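Putative iron-regulated protein A (Parabacteroides distasonis ATCC 8503, PDB 4ECG) binds calcium ions and belongs to the imelysin-like (peptidase M75) family, in which it is a putative metalloendopeptidase probably linked to iron regulation. Local coordinates at residues 267-271 / 272-276. Sequence-based numbering, arbitrary orientation.
Sequences DPNNP and GVLAV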
loop_
_atom_site.group_PDB
_atom_site.type_symbol
_atom_site.label_atom_id
_atom_site.label_comp_id
_atom_site.label_asym_id
_atom_site.label_seq_id
_atom_site.Cartn_x
_atom_site.Cartn_y
_atom_site.Cartn_z
ATOM N N ASP A 267 -6.844 22.613 -14.615
ATOM C CA ASP A 267 -8.308 22.466 -14.730
ATOM C C ASP A 267 -8.801 21.490 -13.651
ATOM O O ASP A 267 -8.512 20.298 -13.725
ATOM C CB ASP A 267 -8.680 22.001 -16.158
ATOM C CG ASP A 267 -10.176 21.661 -16.345
ATOM O OD1 ASP A 267 -10.973 21.671 -15.388
ATOM O OD2 ASP A 267 -10.531 21.311 -17.482
ATOM N N PRO A 268 -9.581 21.989 -12.670
ATOM C CA PRO A 268 -10.063 21.112 -11.604
ATOM C C PRO A 268 -10.888 19.861 -12.049
ATOM O O PRO A 268 -11.079 18.965 -11.243
ATOM C CB PRO A 268 -10.942 22.052 -10.746
ATOM C CG PRO A 268 -11.372 23.131 -11.682
ATOM C CD PRO A 268 -10.221 23.322 -12.632
ATOM N N ASN A 269 -11.379 19.803 -13.289
ATOM C CA ASN A 269 -12.074 18.589 -13.775
ATOM C C ASN A 269 -11.307 17.704 -14.744
ATOM O O ASN A 269 -11.885 16.765 -15.315
ATOM C CB ASN A 269 -13.417 18.962 -14.384
ATOM C CG ASN A 269 -14.322 19.568 -13.351
ATOM O OD1 ASN A 269 -14.679 20.741 -13.466
ATOM N ND2 ASN A 269 -14.598 18.813 -12.271
ATOM N N ASN A 270 -10.011 17.968 -14.893
ATOM C CA ASN A 270 -9.179 17.136 -15.737
ATOM C C ASN A 270 -9.228 15.691 -15.258
ATOM O O ASN A 270 -8.925 15.418 -14.109
ATOM C CB ASN A 270 -7.746 17.620 -15.782
ATOM C CG ASN A 270 -6.909 16.798 -16.714
ATOM O OD1 ASN A 270 -6.371 15.762 -16.305
ATOM N ND2 ASN A 270 -6.802 17.234 -17.979
ATOM N N PRO A 271 -9.688 14.779 -16.128
ATOM C CA PRO A 271 -9.839 13.384 -15.688
ATOM C C PRO A 271 -8.510 12.674 -15.344
ATOM O O PRO A 271 -8.485 11.774 -14.516
ATOM C CB PRO A 271 -10.561 12.707 -16.869
ATOM C CG PRO A 271 -10.398 13.656 -18.047
ATOM C CD PRO A 271 -10.270 15.027 -17.468
ATOM N N GLY A 272 -7.421 13.065 -15.979
ATOM C CA GLY A 272 -6.136 12.557 -15.582
ATOM C C GLY A 272 -5.793 12.977 -14.163
ATOM O O GLY A 272 -5.453 12.124 -13.332
ATOM N N VAL A 273 -5.838 14.285 -13.900
ATOM C CA VAL A 273 -5.511 14.776 -12.557
ATOM C C VAL A 273 -6.399 14.051 -11.569
ATOM O O VAL A 273 -5.880 13.454 -10.630
ATOM C CB VAL A 273 -5.627 16.304 -12.380
ATOM C CG1 VAL A 273 -5.478 16.690 -10.901
ATOM C CG2 VAL A 273 -4.588 17.011 -13.207
ATOM N N LEU A 274 -7.718 14.038 -11.815
ATOM C CA LEU A 274 -8.670 13.441 -10.867
ATOM C C LEU A 274 -8.410 11.965 -10.605
ATOM O O LEU A 274 -8.728 11.509 -9.525
ATOM C CB LEU A 274 -10.167 13.667 -11.248
ATOM C CG LEU A 274 -10.733 15.113 -11.219
ATOM C CD1 LEU A 274 -12.125 15.201 -11.818
ATOM C CD2 LEU A 274 -10.753 15.716 -9.833
ATOM N N ALA A 275 -7.839 11.213 -11.557
ATOM C CA ALA A 275 -7.575 9.781 -11.316
ATOM C C ALA A 275 -6.310 9.547 -10.487
ATOM O O ALA A 275 -6.078 8.424 -10.058
ATOM C CB ALA A 275 -7.521 8.973 -12.614
ATOM N N VAL A 276 -5.483 10.565 -10.268
ATOM C CA VAL A 276 -4.192 10.362 -9.524
ATOM C C VAL A 276 -4.423 10.226 -8.032
ATOM O O VAL A 276 -4.773 11.184 -7.374
ATOM C CB VAL A 276 -3.170 11.525 -9.750
ATOM C CG1 VAL A 276 -1.902 11.360 -8.862
ATOM C CG2 VAL A 276 -2.851 11.681 -11.232
#
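From Asn270 the backbone enters the short helix 271-275: Leu274 N donates to Asn270 O over 2.9 Å, and Ala275 N reaches Pro271 O one step further on. Asn270 is the N-cap. Its CG lies anti to its own backbone N (chi1 -177°), which carries the amide forward to the N-terminal end of the helix, and OD1 accepts a hydrogen bond from Val273 N at 2.9 Å, in the carbonyl plane and on a lone pair. The same OD1 sits 2.9 Å from Gly272 N, so the amide oxygen faces two backbone nitrogens of the opening turn. The other end of this buried amide is also held, because ND2 donates to Ser261 OG and Asn262 OD1; with both ends bonded, the rotation of the group is fixed. Val273 comes alongside, its CG2 3.8 Å from Asn270 OD1.

Leu274 folds back over the incoming chain. With CG beside the backbone N (chi1 -66°), its two methyls spread along the turn: CD2 lies 3.6 Å from Pro268 O, and CD1 rests 3.8 Å from Asn269 O. That turn is type I, from Asp267 to Asn270, and it carries an Asx turn in which Asn269 N donates to Asp267 OD1 (2.8 Å) from above the carboxylate plane. Asp267 OD2 is hydrogen-bonded to Asn262 ND2, from the same residue whose OD1 accepts from the capping amide.

The ten residues close the loop after helix 239-259 and contain helix 271-275. The side chain of Ala275 is about 6 Å from that of the calcium ligand Asp253. Asn270 packs on Trp258 and Ala275 on Pro254, both of helix 239-259, while Val273 touches Trp279 and Arg349, and Val276 reaches Tyr288 of helix 284-300.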